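Lipoxygenase (Cyanothece sp., PDB 5EK8) probably adds molecular oxygen to polyunsaturated fatty acids at a non-heme iron centre, as expected of a 9R-lipoxygenase. Local coordinates at residues D289-E294 / K343-T348; L412-T415 / T420-G423. All blocks are in the same frame, centred on the assembly; numbering follows the deposited sequence.

Contact 1 of 2, residues D289-E294 / K343-T348; sequences DLHNVE and KRIFRT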
ATOM      1  N   ASP A 289      10.460  -6.559 -25.056  1.00 48.10           N
ATOM      2  CA  ASP A 289      11.819  -7.032 -24.874  1.00 48.92           C
ATOM      3  C   ASP A 289      12.162  -7.089 -23.390  1.00 51.87           C
ATOM      4  O   ASP A 289      11.483  -6.475 -22.566  1.00 49.32           O
ATOM      5  CB  ASP A 289      12.809  -6.127 -25.610  1.00 48.37           C
ATOM      6  CG  ASP A 289      12.625  -6.158 -27.113  1.00 53.87           C
ATOM      7  OD1 ASP A 289      12.008  -7.114 -27.628  1.00 55.16           O
ATOM      8  OD2 ASP A 289      13.105  -5.221 -27.782  1.00 59.20           O
ATOM      9  N   LEU A 290      13.219  -7.829 -23.061  1.00 53.13           N
ATOM     10  CA  LEU A 290      13.729  -7.900 -21.693  1.00 51.91           C
ATOM     11  C   LEU A 290      15.224  -7.622 -21.676  1.00 50.02           C
ATOM     12  O   LEU A 290      15.973  -8.197 -22.467  1.00 50.33           O
ATOM     13  CB  LEU A 290      13.456  -9.270 -21.076  1.00 56.61           C
ATOM     14  CG  LEU A 290      12.511  -9.359 -19.879  1.00 57.28           C
ATOM     15  CD1 LEU A 290      12.623 -10.734 -19.236  1.00 55.46           C
ATOM     16  CD2 LEU A 290      12.803  -8.262 -18.874  1.00 55.85           C
ATOM     17  N   HIS A 291      15.663  -6.751 -20.773  1.00 47.21           N
ATOM     18  CA  HIS A 291      17.075  -6.390 -20.724  1.00 50.14           C
ATOM     19  C   HIS A 291      17.698  -6.541 -19.339  1.00 52.68           C
ATOM     20  O   HIS A 291      17.290  -5.884 -18.379  1.00 54.46           O
ATOM     21  CB  HIS A 291      17.270  -4.953 -21.211  1.00 47.88           C
ATOM     22  CG  HIS A 291      16.657  -4.682 -22.550  1.00 51.89           C
ATOM     23  ND1 HIS A 291      17.241  -5.085 -23.732  1.00 50.20           N
ATOM     24  CD2 HIS A 291      15.509  -4.052 -22.893  1.00 48.67           C
ATOM     25  CE1 HIS A 291      16.478  -4.715 -24.745  1.00 48.77           C
ATOM     26  NE2 HIS A 291      15.418  -4.092 -24.263  1.00 48.50           N
ATOM     27  N   ASN A 292      18.687  -7.419 -19.246  1.00 50.19           N
ATOM     28  CA  ASN A 292      19.566  -7.435 -18.092  1.00 51.53           C
ATOM     29  C   ASN A 292      20.486  -6.229 -18.193  1.00 50.65           C
ATOM     30  O   ASN A 292      21.474  -6.253 -18.928  1.00 53.33           O
ATOM     31  CB  ASN A 292      20.374  -8.733 -18.018  1.00 54.47           C
ATOM     32  CG  ASN A 292      19.509  -9.951 -17.756  1.00 53.12           C
ATOM     33  OD1 ASN A 292      18.393  -9.845 -17.252  1.00 56.47           O
ATOM     34  ND2 ASN A 292      20.027 -11.119 -18.098  1.00 51.08           N
ATOM     35  N   VAL A 293      20.145  -5.161 -17.480  1.00 51.56           N
ATOM     36  CA  VAL A 293      20.916  -3.928 -17.582  1.00 46.79           C
ATOM     37  C   VAL A 293      21.641  -3.616 -16.286  1.00 46.12           C
ATOM     38  O   VAL A 293      21.084  -3.737 -15.193  1.00 46.90           O
ATOM     39  CB  VAL A 293      20.032  -2.722 -17.969  1.00 48.18           C
ATOM     40  CG1 VAL A 293      19.558  -2.864 -19.390  1.00 55.53           C
ATOM     41  CG2 VAL A 293      18.848  -2.587 -17.033  1.00 47.20           C
ATOM     42  N   GLU A 294      22.901  -3.226 -16.414  1.00 45.66           N
ATOM     43  CA  GLU A 294      23.690  -2.879 -15.247  1.00 44.57           C
ATOM     44  C   GLU A 294      24.354  -1.531 -15.465  1.00 46.19           C
ATOM     45  O   GLU A 294      25.066  -1.332 -16.449  1.00 50.45           O
ATOM     46  CB  GLU A 294      24.726  -3.967 -14.958  1.00 44.64           C
ATOM     47  CG  GLU A 294      24.104  -5.346 -14.773  1.00 47.14           C
ATOM     48  CD  GLU A 294      25.077  -6.372 -14.224  1.00 48.21           C
ATOM     49  OE1 GLU A 294      25.742  -7.057 -15.036  1.00 45.06           O
ATOM     50  OE2 GLU A 294      25.168  -6.495 -12.980  1.00 48.37           O
ATOM     51  N   LYS A 343      20.650   4.545 -21.696  1.00 44.39           N
ATOM     52  CA  LYS A 343      20.113   5.227 -20.520  1.00 42.06           C
ATOM     53  C   LYS A 343      18.593   5.091 -20.443  1.00 40.91           C
ATOM     54  O   LYS A 343      18.024   4.901 -19.361  1.00 39.49           O
ATOM     55  CB  LYS A 343      20.516   6.703 -20.519  1.00 43.56           C
ATOM     56  CG  LYS A 343      21.892   6.965 -19.933  1.00 44.94           C
ATOM     57  CD  LYS A 343      22.214   8.451 -19.903  1.00 44.12           C
ATOM     58  CE  LYS A 343      22.272   9.033 -21.307  1.00 48.29           C
ATOM     59  NZ  LYS A 343      22.827  10.418 -21.321  1.00 50.36           N
ATOM     60  N   ARG A 344      17.935   5.174 -21.594  1.00 44.64           N
ATOM     61  CA  ARG A 344      16.487   4.997 -21.616  1.00 44.79           C
ATOM     62  C   ARG A 344      16.088   3.567 -21.218  1.00 46.43           C
ATOM     63  O   ARG A 344      15.149   3.366 -20.432  1.00 42.84           O
ATOM     64  CB  ARG A 344      15.926   5.336 -22.996  1.00 38.96           C
ATOM     65  CG  ARG A 344      14.411   5.233 -23.086  1.00 37.76           C
ATOM     66  CD  ARG A 344      13.944   5.584 -24.478  1.00 41.15           C
ATOM     67  NE  ARG A 344      12.534   5.283 -24.695  1.00 44.11           N
ATOM     68  CZ  ARG A 344      11.993   5.147 -25.901  1.00 51.14           C
ATOM     69  NH1 ARG A 344      12.752   5.274 -26.983  1.00 48.04           N
ATOM     70  NH2 ARG A 344      10.700   4.878 -26.028  1.00 57.13           N
ATOM     71  N   ILE A 345      16.803   2.581 -21.763  1.00 45.73           N
ATOM     72  CA  ILE A 345      16.544   1.177 -21.438  1.00 42.53           C
ATOM     73  C   ILE A 345      16.680   0.922 -19.933  1.00 43.36           C
ATOM     74  O   ILE A 345      15.798   0.310 -19.306  1.00 43.75           O
ATOM     75  CB  ILE A 345      17.492   0.234 -22.205  1.00 36.47           C
ATOM     76  CG1 ILE A 345      17.136   0.225 -23.693  1.00 33.35           C
ATOM     77  CG2 ILE A 345      17.393  -1.177 -21.652  1.00 32.17           C
ATOM     78  CD1 ILE A 345      17.925  -0.769 -24.506  1.00 33.43           C
ATOM     79  N   PHE A 346      17.778   1.408 -19.357  1.00 37.78           N
ATOM     80  CA  PHE A 346      17.951   1.352 -17.913  1.00 37.22           C
ATOM     81  C   PHE A 346      16.763   1.978 -17.204  1.00 39.85           C
ATOM     82  O   PHE A 346      16.232   1.398 -16.257  1.00 40.76           O
ATOM     83  CB  PHE A 346      19.229   2.062 -17.474  1.00 39.62           C
ATOM     84  CG  PHE A 346      19.477   1.981 -15.994  1.00 41.09           C
ATOM     85  CD1 PHE A 346      20.158   0.902 -15.454  1.00 44.21           C
ATOM     86  CD2 PHE A 346      19.019   2.969 -15.141  1.00 42.90           C
ATOM     87  CE1 PHE A 346      20.382   0.815 -14.091  1.00 46.40           C
ATOM     88  CE2 PHE A 346      19.240   2.887 -13.779  1.00 43.76           C
ATOM     89  CZ  PHE A 346      19.925   1.812 -13.254  1.00 45.88           C
ATOM     90  N   ARG A 347      16.355   3.162 -17.661  1.00 40.57           N
ATOM     91  CA  ARG A 347      15.225   3.864 -17.052  1.00 37.53           C
ATOM     92  C   ARG A 347      13.963   3.009 -17.014  1.00 34.61           C
ATOM     93  O   ARG A 347      13.230   3.010 -16.026  1.00 32.85           O
ATOM     94  CB  ARG A 347      14.930   5.165 -17.796  1.00 35.80           C
ATOM     95  CG  ARG A 347      15.718   6.353 -17.305  1.00 36.91           C
ATOM     96  CD  ARG A 347      15.076   7.640 -17.781  1.00 43.66           C
ATOM     97  NE  ARG A 347      15.078   7.773 -19.237  1.00 46.00           N
ATOM     98  CZ  ARG A 347      16.097   8.260 -19.939  1.00 46.05           C
ATOM     99  NH1 ARG A 347      17.201   8.659 -19.318  1.00 44.07           N
ATOM    100  NH2 ARG A 347      16.014   8.344 -21.260  1.00 46.40           N
ATOM    101  N   THR A 348      13.716   2.280 -18.096  1.00 33.81           N
ATOM    102  CA  THR A 348      12.513   1.464 -18.192  1.00 36.20           C
ATOM    103  C   THR A 348      12.598   0.247 -17.274  1.00 40.24           C
ATOM    104  O   THR A 348      11.614  -0.120 -16.615  1.00 42.61           O
ATOM    105  CB  THR A 348      12.264   0.993 -19.630  1.00 39.94           C
ATOM    106  OG1 THR A 348      13.419   0.289 -20.104  1.00 44.60           O
ATOM    107  CG2 THR A 348      11.989   2.181 -20.537  1.00 42.21           C
TER

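Contact 2 of 2, residues L412-T415 / T420-G423; sequences LFVT and TYPG. With NA (sodium ion), chain C.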
ATOM      1  N   LEU A 412      -2.247  -2.827 -15.392  1.00 50.48           N
ATOM      2  CA  LEU A 412      -1.211  -2.030 -16.046  1.00 47.72           C
ATOM      3  C   LEU A 412       0.197  -2.611 -15.906  1.00 52.58           C
ATOM      4  O   LEU A 412       0.933  -2.677 -16.882  1.00 52.12           O
ATOM      5  CB  LEU A 412      -1.206  -0.602 -15.503  1.00 43.60           C
ATOM      6  CG  LEU A 412      -0.440   0.374 -16.403  1.00 44.17           C
ATOM      7  CD1 LEU A 412      -1.334   0.895 -17.533  1.00 41.31           C
ATOM      8  CD2 LEU A 412       0.125   1.526 -15.593  1.00 43.42           C
ATOM      9  N   PHE A 413       0.572  -3.020 -14.697  1.00 52.20           N
ATOM     10  CA  PHE A 413       1.932  -3.496 -14.449  1.00 53.09           C
ATOM     11  C   PHE A 413       2.215  -4.805 -15.189  1.00 50.71           C
ATOM     12  O   PHE A 413       3.338  -5.050 -15.624  1.00 46.49           O
ATOM     13  CB  PHE A 413       2.176  -3.674 -12.948  1.00 56.82           C
ATOM     14  CG  PHE A 413       2.083  -2.398 -12.159  1.00 61.73           C
ATOM     15  CD1 PHE A 413       2.168  -1.168 -12.788  1.00 64.98           C
ATOM     16  CD2 PHE A 413       1.915  -2.431 -10.785  1.00 63.38           C
ATOM     17  CE1 PHE A 413       2.082   0.006 -12.063  1.00 67.86           C
ATOM     18  CE2 PHE A 413       1.829  -1.260 -10.051  1.00 64.98           C
ATOM     19  CZ  PHE A 413       1.913  -0.041 -10.691  1.00 67.74           C
ATOM     20  N   VAL A 414       1.192  -5.640 -15.333  1.00 51.92           N
ATOM     21  CA  VAL A 414       1.316  -6.874 -16.100  1.00 50.35           C
ATOM     22  C   VAL A 414       1.344  -6.591 -17.599  1.00 52.84           C
ATOM     23  O   VAL A 414       2.315  -6.917 -18.283  1.00 54.82           O
ATOM     24  CB  VAL A 414       0.158  -7.844 -15.794  1.00 47.35           C
ATOM     25  CG1 VAL A 414       0.224  -9.062 -16.707  1.00 43.70           C
ATOM     26  CG2 VAL A 414       0.175  -8.256 -14.321  1.00 45.66           C
ATOM     27  N   THR A 415       0.267  -5.982 -18.091  1.00 53.18           N
ATOM     28  CA  THR A 415       0.099  -5.648 -19.506  1.00 51.01           C
ATOM     29  C   THR A 415       1.275  -4.863 -20.082  1.00 47.62           C
ATOM     30  O   THR A 415       1.870  -5.266 -21.079  1.00 48.85           O
ATOM     31  CB  THR A 415      -1.196  -4.826 -19.730  1.00 64.42           C
ATOM     32  OG1 THR A 415      -2.342  -5.663 -19.532  1.00 64.76           O
ATOM     33  CG2 THR A 415      -1.241  -4.254 -21.140  1.00 66.91           C
ATOM     34  N   THR A 420       5.119 -11.797 -17.957  1.00 43.98           N
ATOM     35  CA  THR A 420       3.790 -12.366 -17.831  1.00 42.77           C
ATOM     36  C   THR A 420       3.282 -12.076 -16.422  1.00 40.16           C
ATOM     37  O   THR A 420       4.021 -11.548 -15.588  1.00 40.50           O
ATOM     38  CB  THR A 420       3.792 -13.884 -18.092  1.00 39.96           C
ATOM     39  OG1 THR A 420       4.481 -14.551 -17.028  1.00 39.71           O
ATOM     40  CG2 THR A 420       4.475 -14.199 -19.413  1.00 30.60           C
ATOM     41  N   TYR A 421       2.023 -12.398 -16.153  1.00 39.72           N
ATOM     42  CA  TYR A 421       1.520 -12.257 -14.792  1.00 40.22           C
ATOM     43  C   TYR A 421       2.297 -13.155 -13.811  1.00 40.83           C
ATOM     44  O   TYR A 421       2.666 -12.695 -12.729  1.00 37.93           O
ATOM     45  CB  TYR A 421       0.021 -12.554 -14.714  1.00 41.05           C
ATOM     46  CG  TYR A 421      -0.476 -12.646 -13.292  1.00 46.12           C
ATOM     47  CD1 TYR A 421      -0.631 -11.499 -12.513  1.00 44.17           C
ATOM     48  CD2 TYR A 421      -0.778 -13.882 -12.718  1.00 46.70           C
ATOM     49  CE1 TYR A 421      -1.081 -11.578 -11.206  1.00 49.08           C
ATOM     50  CE2 TYR A 421      -1.227 -13.975 -11.410  1.00 46.92           C
ATOM     51  CZ  TYR A 421      -1.375 -12.819 -10.658  1.00 53.20           C
ATOM     52  OH  TYR A 421      -1.820 -12.897  -9.356  1.00 54.64           O
ATOM     53  N   PRO A 422       2.553 -14.431 -14.177  1.00 44.00           N
ATOM     54  CA  PRO A 422       3.397 -15.230 -13.277  1.00 46.33           C
ATOM     55  C   PRO A 422       4.762 -14.604 -12.969  1.00 45.53           C
ATOM     56  O   PRO A 422       5.238 -14.742 -11.844  1.00 46.37           O
ATOM     57  CB  PRO A 422       3.570 -16.545 -14.041  1.00 44.13           C
ATOM     58  CG  PRO A 422       2.315 -16.675 -14.817  1.00 45.11           C
ATOM     59  CD  PRO A 422       1.945 -15.274 -15.229  1.00 43.23           C
ATOM     60  N   GLY A 423       5.368 -13.918 -13.936  1.00 37.52           N
ATOM     61  CA  GLY A 423       6.653 -13.274 -13.720  1.00 37.77           C
ATOM     62  C   GLY A 423       6.575 -12.148 -12.705  1.00 42.68           C
ATOM     63  O   GLY A 423       7.324 -12.115 -11.720  1.00 48.68           O
TER
HETATM   64 NA    NA C 702       3.115  -8.241 -20.180  1.00 38.93          NA

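Contact 1 of 2, residues D289-E294 / K343-T348
Ile345 meets His291 with both of its branches: chi1 of -70° sets CG2 anti to the backbone N, and the extended chi2 of -175° carries CD1 out over the imidazole. From there Ile345 CD1 lies 4.2 Å from the centroid of the His291 ring, almost on its normal, a CH-pi contact over the face. The side chains run at about a right angle to each other, and the CG2 branch follows the ring down toward its root, with Ile345 CG2 3.7 Å from His291 CD2. The same methyl also serves Val293, whose CG1 approaches Ile345 CG2 to 3.6 Å, so it is shared by two strand residues. The other valine branch, Val293 CG2, reaches Phe346 CD1 at 4.0 Å, coming at the phenyl ring on a slant.

The strand axis (291-294) passes 8.7 Å from the helix axis (343-348), and their directions differ by 106°, so at this point the helix segment, part of the long helix 337-377, crosses a strand of the antiparallel sheet close to perpendicularly. Ile311 of strand 303-313 touches His291, Val293 and Ile345, extending the apolar layer to the next strand.

His291 keeps its polar ends for other partners: ND1 bonds with Ser313 OG and NE2 with Ser595 OG. With both nitrogens engaged, the imidazole's rotation is probably fixed, and it can present a face to the isoleucine while its buried polar atoms remain satisfied.

Contact 2 of 2, residues L412-T415 / T420-G423
The single helical turn 412-415 faces the start of helix 421-432 across a short loop, with Val414 CA 5.5 Å from Tyr421 CA. Val414 carries the apolar side of the meeting with its two methyls. Val414 CG1, anti to the backbone N at chi1 174°, packs on main chain, 3.8 Å from Tyr421 N and close to the tyrosine CA. Val414 CG2 comes to the edge of the ring, near its plane, and sits 3.8 Å from Tyr421 CD1. The tyrosine's own first torsion, 170°, lays CG anti to its backbone N and brings that edge alongside the valine.

The end of the turn and the loop that follows it curl round a sodium ion, just ahead of the second helix. The carbonyl oxygen Val414 O binds the sodium at 2.5 Å; Gly417 O and Leu419 O from the loop bind it too, and Asp285 OD1 completes the four protein ligands. Three main-chain carbonyls and one carboxylate oxygen make an oxygen-rich site suited to a hard cation, and the aspartate probably offsets part of its charge.

Thr420 is the N-cap of the second helix. The stronger partner of its hydroxyl is Glu283 OE1; the capping bond, in which Thr420 OG1 accepts from Gly423 N, is rather long at 3.3 Å, with an N-H...O angle of 154°. A backbone bond also ties Thr420 to Glu283, two residues before the sodium ligand Asp285.

The two contacts lie on the same side of the chain's centre, about 17 Å apart between centres, and do not touch. Contact 1 is fully buried and joins elements distant in sequence, a sheet strand and the long helix 337-377, which farther along supplies the iron ligands His359 and His364. Contact 2 is only partly buried and joins close neighbours in the chain, a helical turn and the next helix start. Both rely on branched aliphatic side chains against a ring, over a face in contact 1 and at an edge in contact 2. Contact 2 adds a bound sodium ion; in contact 1 the meeting itself is apolar, and the histidine nitrogens turn to serines outside the two segments.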